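Local coordinates for glutamine synthetase (Helicobacter pylori, PDB 5ZLI), which belongs to the type I beta glutamine synthetases, joining a beta-grasp domain to a larger catalytic domain in a twelve-subunit assembly, at residues B[337-351]-B[397-409]. Residues are numbered along the deposited sequence; the frame is centred on the assembly and turned at random.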
ATOM      1  N   GLU B 337     -11.194   7.854  46.178  1.00 54.46           N
ATOM      2  CA  GLU B 337     -11.062   9.019  47.048  1.00 57.20           C
ATOM      3  C   GLU B 337     -12.101  10.093  46.709  1.00 59.99           C
ATOM      4  O   GLU B 337     -11.881  11.292  46.917  1.00 58.14           O
ATOM      5  CB  GLU B 337      -9.620   9.533  46.991  1.00 48.48           C
ATOM      6  CG  GLU B 337      -8.747   8.444  47.618  1.00 56.10           C
ATOM      7  CD  GLU B 337      -7.259   8.635  47.472  1.00 64.74           C
ATOM      8  OE1 GLU B 337      -6.811   9.750  47.089  1.00 59.87           O
ATOM      9  OE2 GLU B 337      -6.538   7.623  47.713  1.00 61.92           O
ATOM     10  N   ALA B 338     -13.257   9.640  46.195  1.00 54.09           N
ATOM     11  CA  ALA B 338     -14.416  10.446  45.873  1.00 53.01           C
ATOM     12  C   ALA B 338     -15.543  10.168  46.856  1.00 54.25           C
ATOM     13  O   ALA B 338     -15.910   9.001  47.061  1.00 49.10           O
ATOM     14  CB  ALA B 338     -14.890  10.153  44.447  1.00 61.25           C
ATOM     15  N   PRO B 339     -16.126  11.212  47.448  1.00 47.17           N
ATOM     16  CA  PRO B 339     -17.197  11.012  48.433  1.00 45.00           C
ATOM     17  C   PRO B 339     -18.504  10.522  47.825  1.00 53.51           C
ATOM     18  O   PRO B 339     -19.013  11.092  46.856  1.00 51.70           O
ATOM     19  CB  PRO B 339     -17.375  12.405  49.033  1.00 42.66           C
ATOM     20  CG  PRO B 339     -16.920  13.330  47.952  1.00 44.25           C
ATOM     21  CD  PRO B 339     -15.769  12.634  47.311  1.00 47.57           C
ATOM     22  N   SER B 340     -19.052   9.458  48.432  1.00 57.21           N
ATOM     23  CA  SER B 340     -20.454   9.091  48.291  1.00 55.07           C
ATOM     24  C   SER B 340     -21.234   9.245  49.598  1.00 54.83           C
ATOM     25  O   SER B 340     -22.475   9.204  49.567  1.00 56.69           O
ATOM     26  CB  SER B 340     -20.587   7.642  47.774  1.00 61.07           C
ATOM     27  OG  SER B 340     -21.921   7.330  47.374  1.00 58.11           O
ATOM     28  N   ILE B 341     -20.550   9.473  50.727  1.00 53.54           N
ATOM     29  CA  ILE B 341     -21.162   9.531  52.053  1.00 56.18           C
ATOM     30  C   ILE B 341     -20.935  10.931  52.625  1.00 48.32           C
ATOM     31  O   ILE B 341     -19.801  11.420  52.647  1.00 49.40           O
ATOM     32  CB  ILE B 341     -20.563   8.476  53.007  1.00 59.35           C
ATOM     33  CG1 ILE B 341     -20.584   7.069  52.398  1.00 54.01           C
ATOM     34  CG2 ILE B 341     -21.325   8.457  54.330  1.00 51.38           C
ATOM     35  CD1 ILE B 341     -21.945   6.475  52.247  1.00 58.45           C
ATOM     36  N   LEU B 342     -22.008  11.548  53.131  1.00 48.20           N
ATOM     37  CA  LEU B 342     -21.992  12.951  53.557  1.00 47.04           C
ATOM     38  C   LEU B 342     -21.700  13.074  55.055  1.00 48.59           C
ATOM     39  O   LEU B 342     -22.563  13.406  55.868  1.00 47.65           O
ATOM     40  CB  LEU B 342     -23.321  13.610  53.208  1.00 45.15           C
ATOM     41  CG  LEU B 342     -23.633  13.905  51.754  1.00 45.03           C
ATOM     42  CD1 LEU B 342     -25.102  14.275  51.629  1.00 41.66           C
ATOM     43  CD2 LEU B 342     -22.731  15.042  51.299  1.00 40.35           C
ATOM     44  N   THR B 343     -20.433  12.898  55.412  1.00 52.89           N
ATOM     45  CA  THR B 343     -20.005  13.106  56.788  1.00 53.68           C
ATOM     46  C   THR B 343     -18.654  13.810  56.773  1.00 45.10           C
ATOM     47  O   THR B 343     -18.048  14.019  55.723  1.00 48.12           O
ATOM     48  CB  THR B 343     -19.946  11.786  57.574  1.00 57.22           C
ATOM     49  OG1 THR B 343     -20.965  10.896  57.098  1.00 53.41           O
ATOM     50  CG2 THR B 343     -20.203  12.050  59.049  1.00 56.88           C
ATOM     51  N   TYR B 344     -18.187  14.190  57.949  1.00 44.25           N
ATOM     52  CA  TYR B 344     -16.899  14.847  58.110  1.00 47.15           C
ATOM     53  C   TYR B 344     -15.966  13.959  58.926  1.00 48.61           C
ATOM     54  O   TYR B 344     -16.413  13.114  59.708  1.00 47.81           O
ATOM     55  CB  TYR B 344     -17.089  16.240  58.782  1.00 45.07           C
ATOM     56  CG  TYR B 344     -17.835  16.188  60.137  1.00 58.62           C
ATOM     57  CD1 TYR B 344     -19.223  15.984  60.189  1.00 54.96           C
ATOM     58  CD2 TYR B 344     -17.157  16.316  61.356  1.00 51.49           C
ATOM     59  CE1 TYR B 344     -19.901  15.916  61.404  1.00 48.06           C
ATOM     60  CE2 TYR B 344     -17.835  16.245  62.572  1.00 49.80           C
ATOM     61  CZ  TYR B 344     -19.202  16.050  62.586  1.00 51.20           C
ATOM     62  OH  TYR B 344     -19.879  15.981  63.784  1.00 53.43           O
ATOM     63  N   SER B 345     -14.661  14.139  58.721  1.00 49.44           N
ATOM     64  CA  SER B 345     -13.656  13.441  59.517  1.00 51.18           C
ATOM     65  C   SER B 345     -12.299  14.067  59.250  1.00 47.25           C
ATOM     66  O   SER B 345     -12.015  14.495  58.132  1.00 46.58           O
ATOM     67  CB  SER B 345     -13.615  11.938  59.214  1.00 50.27           C
ATOM     68  OG  SER B 345     -14.794  11.322  59.686  1.00 54.12           O
ATOM     69  N   ALA B 346     -11.472  14.124  60.283  1.00 48.25           N
ATOM     70  CA  ALA B 346     -10.114  14.592  60.095  1.00 44.53           C
ATOM     71  C   ALA B 346      -9.301  13.502  59.415  1.00 44.40           C
ATOM     72  O   ALA B 346      -9.441  12.312  59.725  1.00 32.73           O
ATOM     73  CB  ALA B 346      -9.483  14.993  61.423  1.00 45.56           C
ATOM     74  N   ASN B 347      -8.464  13.921  58.461  1.00 41.20           N
ATOM     75  CA  ASN B 347      -7.553  13.016  57.777  1.00 45.40           C
ATOM     76  C   ASN B 347      -8.287  11.918  56.998  1.00 48.12           C
ATOM     77  O   ASN B 347      -7.760  10.816  56.818  1.00 51.40           O
ATOM     78  CB  ASN B 347      -6.598  12.388  58.790  1.00 44.29           C
ATOM     79  CG  ASN B 347      -6.168  13.365  59.838  1.00 41.86           C
ATOM     80  OD1 ASN B 347      -5.713  14.468  59.525  1.00 44.23           O
ATOM     81  ND2 ASN B 347      -6.424  13.023  61.100  1.00 43.37           N
ATOM     82  N   ASN B 348      -9.517  12.163  56.551  1.00 42.99           N
ATOM     83  CA  ASN B 348     -10.315  11.124  55.921  1.00 42.47           C
ATOM     84  C   ASN B 348     -10.696  11.530  54.502  1.00 48.24           C
ATOM     85  O   ASN B 348     -11.433  12.500  54.304  1.00 48.90           O
ATOM     86  CB  ASN B 348     -11.552  10.851  56.767  1.00 46.52           C
ATOM     87  CG  ASN B 348     -12.200   9.522  56.463  1.00 50.48           C
ATOM     88  OD1 ASN B 348     -12.248   9.078  55.319  1.00 49.53           O
ATOM     89  ND2 ASN B 348     -12.717   8.876  57.505  1.00 57.87           N
ATOM     90  N   ARG B 349     -10.237  10.763  53.516  1.00 46.26           N
ATOM     91  CA  ARG B 349     -10.545  11.038  52.117  1.00 48.86           C
ATOM     92  C   ARG B 349     -11.691  10.204  51.584  1.00 47.12           C
ATOM     93  O   ARG B 349     -12.002  10.302  50.391  1.00 48.68           O
ATOM     94  CB  ARG B 349      -9.306  10.846  51.229  1.00 46.65           C
ATOM     95  CG  ARG B 349      -8.206  11.761  51.617  1.00 42.97           C
ATOM     96  CD  ARG B 349      -7.279  11.957  50.476  1.00 43.00           C
ATOM     97  NE  ARG B 349      -6.579  13.234  50.556  1.00 43.43           N
ATOM     98  CZ  ARG B 349      -5.712  13.599  51.493  1.00 39.86           C
ATOM     99  NH1 ARG B 349      -5.419  12.785  52.489  1.00 37.78           N
ATOM    100  NH2 ARG B 349      -5.141  14.804  51.430  1.00 42.04           N
ATOM    101  N   SER B 350     -12.325   9.397  52.435  1.00 48.23           N
ATOM    102  CA  SER B 350     -13.603   8.793  52.108  1.00 48.71           C
ATOM    103  C   SER B 350     -14.789   9.696  52.453  1.00 51.02           C
ATOM    104  O   SER B 350     -15.902   9.456  51.957  1.00 57.63           O
ATOM    105  CB  SER B 350     -13.725   7.454  52.830  1.00 50.07           C
ATOM    106  OG  SER B 350     -13.534   7.626  54.220  1.00 51.14           O
ATOM    107  N   ALA B 351     -14.579  10.741  53.247  1.00 42.51           N
ATOM    108  CA  ALA B 351     -15.667  11.598  53.692  1.00 42.31           C
ATOM    109  C   ALA B 351     -15.956  12.727  52.703  1.00 43.10           C
ATOM    110  O   ALA B 351     -15.103  13.109  51.894  1.00 41.33           O
ATOM    111  CB  ALA B 351     -15.349  12.172  55.071  1.00 47.04           C
ATOM    112  N   ASP B 397     -26.786  21.422  63.597  1.00 51.25           N
ATOM    113  CA  ASP B 397     -25.824  20.411  64.034  1.00 52.38           C
ATOM    114  C   ASP B 397     -25.425  19.550  62.836  1.00 45.02           C
ATOM    115  O   ASP B 397     -26.300  19.011  62.149  1.00 44.37           O
ATOM    116  CB  ASP B 397     -26.448  19.534  65.136  1.00 46.54           C
ATOM    117  CG  ASP B 397     -25.418  18.786  65.966  1.00 54.81           C
ATOM    118  OD1 ASP B 397     -25.270  19.141  67.153  1.00 64.71           O
ATOM    119  OD2 ASP B 397     -24.762  17.852  65.459  1.00 57.01           O
ATOM    120  N   PRO B 398     -24.134  19.382  62.558  1.00 47.01           N
ATOM    121  CA  PRO B 398     -23.725  18.560  61.422  1.00 47.56           C
ATOM    122  C   PRO B 398     -23.742  17.074  61.712  1.00 47.49           C
ATOM    123  O   PRO B 398     -23.390  16.287  60.828  1.00 46.18           O
ATOM    124  CB  PRO B 398     -22.285  19.034  61.173  1.00 45.36           C
ATOM    125  CG  PRO B 398     -21.795  19.368  62.520  1.00 48.31           C
ATOM    126  CD  PRO B 398     -22.974  19.925  63.285  1.00 54.50           C
ATOM    127  N   GLY B 399     -24.240  16.709  62.893  1.00 45.29           N
ATOM    128  CA  GLY B 399     -24.263  15.329  63.325  1.00 48.85           C
ATOM    129  C   GLY B 399     -22.925  14.875  63.880  1.00 62.18           C
ATOM    130  O   GLY B 399     -22.170  15.647  64.493  1.00 57.75           O
ATOM    131  N   GLU B 400     -22.636  13.589  63.665  1.00 61.24           N
ATOM    132  CA  GLU B 400     -21.485  12.922  64.263  1.00 65.96           C
ATOM    133  C   GLU B 400     -20.480  12.558  63.183  1.00 58.85           C
ATOM    134  O   GLU B 400     -20.864  12.118  62.096  1.00 58.77           O
ATOM    135  CB  GLU B 400     -21.899  11.657  65.027  1.00 63.38           C
ATOM    136  CG  GLU B 400     -20.899  11.183  66.087  1.00 65.50           C
ATOM    137  CD  GLU B 400     -21.160  11.775  67.472  1.00 77.93           C
ATOM    138  OE1 GLU B 400     -22.121  12.568  67.609  1.00 80.48           O
ATOM    139  OE2 GLU B 400     -20.407  11.445  68.424  1.00 68.12           O
ATOM    140  N   ALA B 401     -19.198  12.760  63.485  1.00 56.26           N
ATOM    141  CA  ALA B 401     -18.141  12.399  62.555  1.00 52.91           C
ATOM    142  C   ALA B 401     -18.035  10.884  62.454  1.00 57.27           C
ATOM    143  O   ALA B 401     -18.308  10.155  63.414  1.00 61.34           O
ATOM    144  CB  ALA B 401     -16.812  13.000  63.010  1.00 57.40           C
ATOM    145  N   MET B 402     -17.618  10.409  61.283  1.00 58.39           N
ATOM    146  CA  MET B 402     -17.433   8.978  61.028  1.00 58.43           C
ATOM    147  C   MET B 402     -15.984   8.710  60.683  1.00 54.80           C
ATOM    148  O   MET B 402     -15.553   8.978  59.562  1.00 60.94           O
ATOM    149  CB  MET B 402     -18.341   8.454  59.927  1.00 59.18           C
ATOM    150  CG  MET B 402     -19.772   8.336  60.329  1.00 61.90           C
ATOM    151  SD  MET B 402     -20.790   7.812  58.951  1.00 58.91           S
ATOM    152  CE  MET B 402     -22.338   7.575  59.814  1.00 59.71           C
ATOM    153  N   ASP B 403     -15.241   8.189  61.647  1.00 55.61           N
ATOM    154  CA  ASP B 403     -13.826   7.883  61.460  1.00 57.89           C
ATOM    155  C   ASP B 403     -13.648   6.403  61.124  1.00 51.28           C
ATOM    156  O   ASP B 403     -13.052   5.621  61.859  1.00 55.36           O
ATOM    157  CB  ASP B 403     -13.045   8.309  62.695  1.00 56.57           C
ATOM    158  CG  ASP B 403     -13.309   9.762  63.047  1.00 59.99           C
ATOM    159  OD1 ASP B 403     -13.985  10.411  62.218  1.00 54.33           O
ATOM    160  OD2 ASP B 403     -12.855  10.259  64.114  1.00 62.41           O
ATOM    161  N   ILE B 404     -14.311   6.027  60.034  1.00 48.07           N
ATOM    162  CA  ILE B 404     -14.173   4.719  59.407  1.00 60.25           C
ATOM    163  C   ILE B 404     -13.731   4.895  57.946  1.00 57.64           C
ATOM    164  O   ILE B 404     -13.579   6.007  57.433  1.00 50.91           O
ATOM    165  CB  ILE B 404     -15.462   3.864  59.501  1.00 60.26           C
ATOM    166  CG1 ILE B 404     -16.697   4.632  58.998  1.00 55.45           C
ATOM    167  CG2 ILE B 404     -15.650   3.321  60.921  1.00 54.72           C
ATOM    168  CD1 ILE B 404     -17.185   4.162  57.633  1.00 50.78           C
ATOM    169  N   ASN B 405     -13.437   3.764  57.310  1.00 56.95           N
ATOM    170  CA  ASN B 405     -13.293   3.697  55.857  1.00 57.11           C
ATOM    171  C   ASN B 405     -14.692   3.717  55.253  1.00 57.88           C
ATOM    172  O   ASN B 405     -15.392   2.697  55.231  1.00 58.23           O
ATOM    173  CB  ASN B 405     -12.514   2.443  55.469  1.00 53.43           C
ATOM    174  CG  ASN B 405     -12.281   2.327  53.986  1.00 52.90           C
ATOM    175  OD1 ASN B 405     -12.933   2.987  53.185  1.00 51.01           O
ATOM    176  ND2 ASN B 405     -11.324   1.484  53.611  1.00 55.94           N
ATOM    177  N   LEU B 406     -15.105   4.875  54.739  1.00 51.29           N
ATOM    178  CA  LEU B 406     -16.499   5.012  54.346  1.00 54.30           C
ATOM    179  C   LEU B 406     -16.849   4.115  53.160  1.00 60.46           C
ATOM    180  O   LEU B 406     -17.975   3.609  53.087  1.00 61.45           O
ATOM    181  CB  LEU B 406     -16.809   6.481  54.054  1.00 55.13           C
ATOM    182  CG  LEU B 406     -17.026   7.366  55.295  1.00 54.71           C
ATOM    183  CD1 LEU B 406     -15.817   7.538  56.171  1.00 50.56           C
ATOM    184  CD2 LEU B 406     -17.563   8.711  54.898  1.00 47.00           C
ATOM    185  N   PHE B 407     -15.894   3.850  52.262  1.00 56.44           N
ATOM    186  CA  PHE B 407     -16.133   2.945  51.137  1.00 55.74           C
ATOM    187  C   PHE B 407     -16.272   1.474  51.533  1.00 54.96           C
ATOM    188  O   PHE B 407     -16.600   0.654  50.664  1.00 49.66           O
ATOM    189  CB  PHE B 407     -15.018   3.085  50.099  1.00 55.60           C
ATOM    190  CG  PHE B 407     -14.759   4.505  49.676  1.00 59.67           C
ATOM    191  CD1 PHE B 407     -15.812   5.357  49.353  1.00 58.21           C
ATOM    192  CD2 PHE B 407     -13.463   5.002  49.619  1.00 57.72           C
ATOM    193  CE1 PHE B 407     -15.568   6.683  48.958  1.00 55.24           C
ATOM    194  CE2 PHE B 407     -13.215   6.332  49.240  1.00 53.81           C
ATOM    195  CZ  PHE B 407     -14.271   7.167  48.908  1.00 50.73           C
ATOM    196  N   LYS B 408     -16.038   1.115  52.800  1.00 58.56           N
ATOM    197  CA  LYS B 408     -16.193  -0.264  53.248  1.00 60.72           C
ATOM    198  C   LYS B 408     -17.610  -0.590  53.725  1.00 54.89           C
ATOM    199  O   LYS B 408     -17.923  -1.774  53.904  1.00 50.89           O
ATOM    200  CB  LYS B 408     -15.170  -0.578  54.357  1.00 46.20           C
ATOM    201  N   LEU B 409     -18.478   0.415  53.882  1.00 60.33           N
ATOM    202  CA  LEU B 409     -19.824   0.215  54.420  1.00 63.05           C
ATOM    203  C   LEU B 409     -20.759  -0.432  53.398  1.00 53.93           C
ATOM    204  O   LEU B 409     -20.756  -0.062  52.224  1.00 53.16           O
ATOM    205  CB  LEU B 409     -20.403   1.557  54.886  1.00 54.49           C
TER
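The ring of Y344 lies against the bend at 398-401: A401 covers one face, its CB 3.4 Å from Y344 CE2, while the G399 carbonyl oxygen sits at the edge, in the ring plane. Chi1 of 56° puts the Y344 ring between its own backbone N and carbonyl carbon and carries the hydroxyl to the G399 carbonyl, a contact modelled too short to be trusted in detail. P398 CB reaches CE1 of the same ring. At the far end of the contact the F407 ring takes S350 CB over one face, a CH-pi contact 4.0 Å from CB to the ring centroid and 17° off the normal; A338 O meets its edge near the plane. Between the rings, M402 N gives a weak bond to Y344 O. S345 OG has D403 OD1, M402 O and Y344 O within reach of its one proton; the acceptor is not settled, and both carbonyl distances are doubtfully short. The amide of N348, with CG anti to the backbone N (chi1 -161°), points ND2 at I404 O over 3.0 Å; the bond is nearly straight, and I404 O stays close to the amide plane. L406 enters beside it: CD2 packs 3.6 Å from I341 CB and 4.1 Å from A351 CB, while CD1 approaches N348 ND2. Within the catalytic domain, strand 341-346 and the turns on either side of it thus carry the loop between helices 377-393 and 411-415, while the strand bonds in parallel to strand 351-355. L308 of helix 302-313 touches both Y344 and P398, and L305 touches P398. I70 of the second subunit packs on F407, and R349 forms a salt bridge to D74 of that subunit, which places this end of the contact at a subunit interface.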